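Local coordinates for probable chemoreceptor (Methyl-accepting chemotaxis) transmembrane protein (Rhizobium meliloti, PDB 6D8V), which probably senses quaternary ammonium compounds outside the cell, binding ligands such as 1,1-dimethyl-prolinium in its sensory domain, to steer chemotaxis, at residues A54-K59 with F99-W103; K133-T137 with D256-W261. All coordinates share one frame; numbering follows the deposited sequence.

Interaction 1. Residues A54-K59 with F99-W103. With PBE (1,1-dimethyl-prolinium), chain C.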
loop_
_atom_site.group_PDB
_atom_site.type_symbol
_atom_site.label_atom_id
_atom_site.label_comp_id
_atom_site.label_asym_id
_atom_site.label_seq_id
_atom_site.Cartn_x
_atom_site.Cartn_y
_atom_site.Cartn_z
ATOM N N ALA A 54 21.676 -10.324 2.394
ATOM C CA ALA A 54 20.275 -10.097 2.056
ATOM C C ALA A 54 19.730 -8.885 2.803
ATOM O O ALA A 54 18.986 -8.078 2.234
ATOM C CB ALA A 54 19.441 -11.342 2.359
ATOM N N ILE A 55 20.112 -8.725 4.073
ATOM C CA ILE A 55 19.708 -7.539 4.826
ATOM C C ILE A 55 20.330 -6.283 4.225
ATOM O O ILE A 55 19.637 -5.284 4.000
ATOM C CB ILE A 55 20.060 -7.691 6.318
ATOM C CG1 ILE A 55 19.104 -8.678 7.001
ATOM C CG2 ILE A 55 19.992 -6.345 7.022
ATOM C CD1 ILE A 55 19.742 -9.983 7.414
ATOM N N ASN A 56 21.641 -6.303 3.960
ATOM C CA ASN A 56 22.282 -5.172 3.292
ATOM C C ASN A 56 21.498 -4.750 2.054
ATOM O O ASN A 56 21.088 -3.589 1.930
ATOM C CB ASN A 56 23.725 -5.525 2.916
ATOM C CG ASN A 56 24.480 -4.350 2.296
ATOM O OD1 ASN A 56 24.130 -3.189 2.504
ATOM N ND2 ASN A 56 25.526 -4.655 1.534
ATOM N N LEU A 57 21.264 -5.688 1.132
ATOM C CA LEU A 57 20.618 -5.341 -0.131
ATOM C C LEU A 57 19.206 -4.807 0.085
ATOM O O LEU A 57 18.759 -3.915 -0.643
ATOM C CB LEU A 57 20.584 -6.553 -1.059
ATOM C CG LEU A 57 21.925 -7.181 -1.407
ATOM C CD1 LEU A 57 21.731 -8.388 -2.315
ATOM C CD2 LEU A 57 22.847 -6.152 -2.045
ATOM N N LEU A 58 18.482 -5.352 1.065
ATOM C CA LEU A 58 17.092 -4.963 1.268
ATOM C C LEU A 58 16.939 -3.477 1.567
ATOM O O LEU A 58 15.859 -2.918 1.352
ATOM C CB LEU A 58 16.485 -5.787 2.402
ATOM C CG LEU A 58 15.165 -6.509 2.123
ATOM C CD1 LEU A 58 14.648 -7.180 3.389
ATOM C CD2 LEU A 58 14.133 -5.554 1.567
ATOM N N LYS A 59 17.987 -2.822 2.058
ATOM C CA LYS A 59 17.886 -1.408 2.387
ATOM C C LYS A 59 17.889 -0.521 1.148
ATOM O O LYS A 59 17.492 0.648 1.233
ATOM C CB LYS A 59 19.028 -1.013 3.330
ATOM C CG LYS A 59 18.910 0.377 3.928
ATOM C CD LYS A 59 19.947 0.585 5.024
ATOM C CE LYS A 59 19.941 2.013 5.545
ATOM N NZ LYS A 59 20.903 2.190 6.666
ATOM N N PHE A 99 13.594 -15.944 9.621
ATOM C CA PHE A 99 14.317 -14.865 8.950
ATOM C C PHE A 99 13.320 -13.810 8.488
ATOM O O PHE A 99 12.610 -13.999 7.500
ATOM C CB PHE A 99 15.129 -15.415 7.783
ATOM C CG PHE A 99 15.979 -14.382 7.099
ATOM C CD1 PHE A 99 16.746 -13.496 7.843
ATOM C CD2 PHE A 99 16.021 -14.302 5.716
ATOM C CE1 PHE A 99 17.532 -12.545 7.221
ATOM C CE2 PHE A 99 16.806 -13.353 5.088
ATOM C CZ PHE A 99 17.564 -12.472 5.840
ATOM N N THR A 100 13.271 -12.686 9.199
ATOM C CA THR A 100 12.296 -11.624 8.942
ATOM C C THR A 100 12.964 -10.262 9.093
ATOM O O THR A 100 12.760 -9.553 10.084
ATOM C CB THR A 100 11.093 -11.748 9.883
ATOM O OG1 THR A 100 11.551 -11.971 11.223
ATOM C CG2 THR A 100 10.201 -12.909 9.469
ATOM N N PRO A 101 13.773 -9.862 8.118
ATOM C CA PRO A 101 14.365 -8.520 8.152
ATOM C C PRO A 101 13.360 -7.459 7.742
ATOM O O PRO A 101 12.472 -7.693 6.919
ATOM C CB PRO A 101 15.506 -8.602 7.127
ATOM C CG PRO A 101 15.539 -10.026 6.641
ATOM C CD PRO A 101 14.205 -10.624 6.938
ATOM N N TYR A 102 13.526 -6.264 8.308
ATOM C CA TYR A 102 12.580 -5.186 8.028
ATOM C C TYR A 102 13.265 -3.838 8.212
ATOM O O TYR A 102 13.553 -3.439 9.344
ATOM C CB TYR A 102 11.360 -5.302 8.929
ATOM C CG TYR A 102 10.315 -4.243 8.669
ATOM C CD1 TYR A 102 10.164 -3.684 7.406
ATOM C CD2 TYR A 102 9.475 -3.807 9.687
ATOM C CE1 TYR A 102 9.209 -2.716 7.169
ATOM C CE2 TYR A 102 8.520 -2.843 9.457
ATOM C CZ TYR A 102 8.389 -2.298 8.200
ATOM O OH TYR A 102 7.431 -1.334 7.974
ATOM N N TRP A 103 13.496 -3.136 7.108
ATOM C CA TRP A 103 13.910 -1.740 7.149
ATOM C C TRP A 103 12.677 -0.850 7.098
ATOM O O TRP A 103 11.809 -1.036 6.242
ATOM C CB TRP A 103 14.846 -1.410 5.985
ATOM C CG TRP A 103 16.194 -2.060 6.072
ATOM C CD1 TRP A 103 16.609 -3.180 5.414
ATOM C CD2 TRP A 103 17.308 -1.622 6.862
ATOM N NE1 TRP A 103 17.912 -3.467 5.744
ATOM C CE2 TRP A 103 18.362 -2.526 6.632
ATOM C CE3 TRP A 103 17.513 -0.555 7.744
ATOM C CZ2 TRP A 103 19.603 -2.396 7.249
ATOM C CZ3 TRP A 103 18.745 -0.427 8.354
ATOM C CH2 TRP A 103 19.775 -1.342 8.105
HETATM N N PBE C . 5.675 -5.485 7.705
HETATM C CD PBE C . 5.484 -6.149 6.596
HETATM C CA PBE C . 4.423 -5.843 8.488
HETATM C CB PBE C . 4.310 -7.397 8.214
HETATM C CG PBE C . 4.781 -7.557 7.054
HETATM C CE PBE C . 6.909 -5.959 8.367
HETATM C CF PBE C . 5.734 -4.035 7.438
HETATM C C PBE C . 4.438 -5.550 9.903
HETATM O O PBE C . 3.597 -6.113 10.657
HETATM O OXT PBE C . 5.254 -4.725 10.391
#
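Trp103 and Lys59 meet because of two torsions: the indole stands anti to its carbonyl carbon (chi1 -69°), while Lys59 sends CG anti to its backbone N (chi1 -171°) and runs on fully extended. The lysine methylenes thus lie over one face of the indole, and CD sits 3.5 Å from the centroid of the six-membered ring, almost on the ring normal, a CH-pi contact. A long aliphatic stem suits this place, since its methylenes can cover an aromatic face, and the ammonium stays near the far rim, NZ lying 3.8 Å from Trp103 CZ3.

The indole N-H is spent on the helix. Trp103 NE1 donates to Ile55 O at 3.1 Å with an N-H...O angle of 156°, approaching from above the carbonyl plane. Ile55 spreads its branches over three residues of the other segment: CG2 packs on Trp103 CZ2 at 4.0 Å, CG1 on Pro101 CB at 3.6 Å, and CD1 reaches the edge of the Phe99 ring, in its plane. Pro101 CD covers a face of that ring, and Leu58 CD1 packs on Pro101 CB at 4.1 Å. Replacing Trp103, a leucine here would probably leave Ile55 O without its side-chain donor and the Lys59 stem without an aromatic face to lie on.

Tyr102, the next residue back along the strand, points away from the helix by strand alternation, and PBE CE lies over the centre of its ring, 3.5 Å above the plane. An aromatic face against a methylated ammonium is the classic means of recognising such cations. One strand of the PDC (Cache-type) sensor domain therefore packs on helix 51-58 with Pro101 and Trp103 and lines the ligand pocket with Tyr102.

Interaction 2. Residues K133-T137 with D256-W261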
loop_
_atom_site.group_PDB
_atom_site.type_symbol
_atom_site.label_atom_id
_atom_site.label_comp_id
_atom_site.label_asym_id
_atom_site.label_seq_id
_atom_site.Cartn_x
_atom_site.Cartn_y
_atom_site.Cartn_z
ATOM N N LYS A 133 1.648 -14.143 -8.015
ATOM C CA LYS A 133 1.835 -12.864 -8.673
ATOM C C LYS A 133 1.875 -11.762 -7.622
ATOM O O LYS A 133 1.392 -11.929 -6.497
ATOM C CB LYS A 133 0.717 -12.604 -9.693
ATOM C CG LYS A 133 0.520 -13.726 -10.709
ATOM C CD LYS A 133 -0.582 -13.392 -11.715
ATOM C CE LYS A 133 -0.827 -14.529 -12.710
ATOM N NZ LYS A 133 -1.952 -14.227 -13.653
ATOM N N GLY A 134 2.467 -10.630 -7.993
ATOM C CA GLY A 134 2.519 -9.494 -7.097
ATOM C C GLY A 134 1.139 -9.064 -6.649
ATOM O O GLY A 134 0.173 -9.183 -7.415
ATOM N N ALA A 135 1.041 -8.553 -5.419
ATOM C CA ALA A 135 -0.243 -8.203 -4.833
ATOM C C ALA A 135 -0.074 -6.995 -3.923
ATOM O O ALA A 135 1.046 -6.589 -3.596
ATOM C CB ALA A 135 -0.842 -9.389 -4.070
ATOM N N ILE A 136 -1.214 -6.433 -3.511
ATOM C CA ILE A 136 -1.266 -5.267 -2.636
ATOM C C ILE A 136 -2.361 -5.475 -1.587
ATOM O O ILE A 136 -3.441 -5.991 -1.888
ATOM C CB ILE A 136 -1.496 -3.976 -3.453
ATOM C CG1 ILE A 136 -1.332 -2.739 -2.563
ATOM C CG2 ILE A 136 -2.857 -3.991 -4.144
ATOM C CD1 ILE A 136 -1.239 -1.436 -3.343
ATOM N N THR A 137 -2.081 -5.070 -0.353
ATOM C CA THR A 137 -2.920 -5.428 0.783
ATOM C C THR A 137 -3.958 -4.354 1.090
ATOM O O THR A 137 -3.805 -3.175 0.766
ATOM C CB THR A 137 -2.074 -5.660 2.040
ATOM O OG1 THR A 137 -1.554 -4.407 2.509
ATOM C CG2 THR A 137 -0.927 -6.609 1.754
ATOM N N ASP A 256 0.342 -3.107 -11.203
ATOM C CA ASP A 256 0.805 -4.467 -11.361
ATOM C C ASP A 256 0.303 -5.444 -10.391
ATOM O O ASP A 256 0.568 -6.569 -10.504
ATOM C CB ASP A 256 2.292 -4.500 -11.336
ATOM C CG ASP A 256 2.905 -3.784 -12.473
ATOM O OD1 ASP A 256 2.433 -3.979 -13.573
ATOM O OD2 ASP A 256 3.875 -3.045 -12.297
ATOM N N VAL A 257 -0.438 -4.971 -9.427
ATOM C CA VAL A 257 -0.778 -5.660 -8.213
ATOM C C VAL A 257 -2.188 -6.081 -8.208
ATOM O O VAL A 257 -2.745 -6.429 -7.254
ATOM C CB VAL A 257 -0.588 -4.757 -7.070
ATOM C CG1 VAL A 257 0.828 -4.391 -7.002
ATOM C CG2 VAL A 257 -1.333 -3.511 -7.307
ATOM N N ASN A 258 -2.786 -6.016 -9.329
ATOM C CA ASN A 258 -4.121 -6.591 -9.490
ATOM C C ASN A 258 -5.093 -6.049 -8.436
ATOM O O ASN A 258 -5.511 -6.740 -7.502
ATOM C CB ASN A 258 -4.057 -8.118 -9.437
ATOM C CG ASN A 258 -5.393 -8.767 -9.745
ATOM O OD1 ASN A 258 -6.126 -8.327 -10.634
ATOM N ND2 ASN A 258 -5.726 -9.814 -8.997
ATOM N N ALA A 259 -5.449 -4.781 -8.625
ATOM C CA ALA A 259 -6.374 -4.110 -7.724
ATOM C C ALA A 259 -6.702 -2.741 -8.297
ATOM O O ALA A 259 -6.014 -2.240 -9.187
ATOM C CB ALA A 259 -5.804 -3.968 -6.311
ATOM N N GLN A 260 -7.769 -2.145 -7.778
ATOM C CA GLN A 260 -8.129 -0.781 -8.114
ATOM C C GLN A 260 -8.459 -0.021 -6.837
ATOM O O GLN A 260 -8.820 -0.606 -5.813
ATOM C CB GLN A 260 -9.313 -0.732 -9.075
ATOM C CG GLN A 260 -10.551 -1.430 -8.566
ATOM C CD GLN A 260 -11.743 -1.175 -9.452
ATOM O OE1 GLN A 260 -11.608 -0.613 -10.537
ATOM N NE2 GLN A 260 -12.922 -1.578 -8.993
ATOM N N TRP A 261 -8.324 1.298 -6.913
ATOM C CA TRP A 261 -8.676 2.191 -5.823
ATOM C C TRP A 261 -9.699 3.217 -6.293
ATOM O O TRP A 261 -9.881 3.445 -7.492
ATOM C CB TRP A 261 -7.450 2.918 -5.278
ATOM C CG TRP A 261 -6.540 2.053 -4.470
ATOM C CD1 TRP A 261 -6.739 0.752 -4.110
ATOM C CD2 TRP A 261 -5.280 2.434 -3.914
ATOM N NE1 TRP A 261 -5.676 0.299 -3.360
ATOM C CE2 TRP A 261 -4.767 1.314 -3.230
ATOM C CE3 TRP A 261 -4.531 3.616 -3.935
ATOM C CZ2 TRP A 261 -3.543 1.340 -2.573
ATOM C CZ3 TRP A 261 -3.315 3.641 -3.280
ATOM C CH2 TRP A 261 -2.835 2.510 -2.604
#
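Ile136 packs against Val257, Ala259 and Trp261 in turn, and carries the apolar contacts between side chains. At the branch point, Ile136 CB lies 3.8 Å from Val257 CB, so the two beta-branched residues meet close to their backbones. From there the chain forks. The CG2 methyl, held between the backbone N and the carbonyl carbon, presses on Val257 CG2 at 3.5 Å and also meets Ala259 CB at 3.7 Å, where a small residue lets the strand come near. The other arm starts with CG1 anti to the backbone N (chi1 -171°) and stays extended (chi2 167°), which carries CD1 to Trp261 CZ2, 3.7 Å away, at an oblique approach to the indole. Branched and aromatic side chains suit this meeting: the side chains touch through apolar groups alone, and no hydrogen bond joins the two segments.

Nearer the start of the contact the backbones themselves draw close, with the CA atoms of Ala135 and Val257 4.3 Å apart. Gly134, without a side chain, meets the other segment through its backbone, its O lying 3.7 Å from Val257 CA. The methyl of Ala135 points away from Val257.

The polar end of Trp261 is satisfied beyond the contact, where NE1 bonds to Gln197. Strand 135-136 pairs with strand 149-160 in the antiparallel sheet of the ligand-binding part, and Ala135 turns its methyl onto Leu127 of helix 123-131. On the other side of the junction, strand 259-268 belongs to the four-stranded sheet beside strand 243-254, from which Leu254 joins Ile136 and Trp261, while Ile154 of strand 149-160 touches both Ile136 and Val257.

Interactions 1 and 2 lie 23 Å apart between centres, with nearest atoms about 11 Å apart, and do not touch. Both nevertheless reach the same antiparallel sheet, interaction 1 through strand 101-105 and interaction 2 through strand 135-136. Their relation to the bound 1,1-dimethyl-prolinium differs. Interaction 1 borders it directly, because Tyr102 is a pocket residue, with its OH 3.2 Å from PBE CF. Interaction 2 stands back, the side chain of Ile136 being about 12 Å from the ligand, and joins the ligand-binding sheet to the four-stranded one. Pocket residues Tyr140, Ala142, Glu143 and Gly144 follow shortly after 133-137 in the chain.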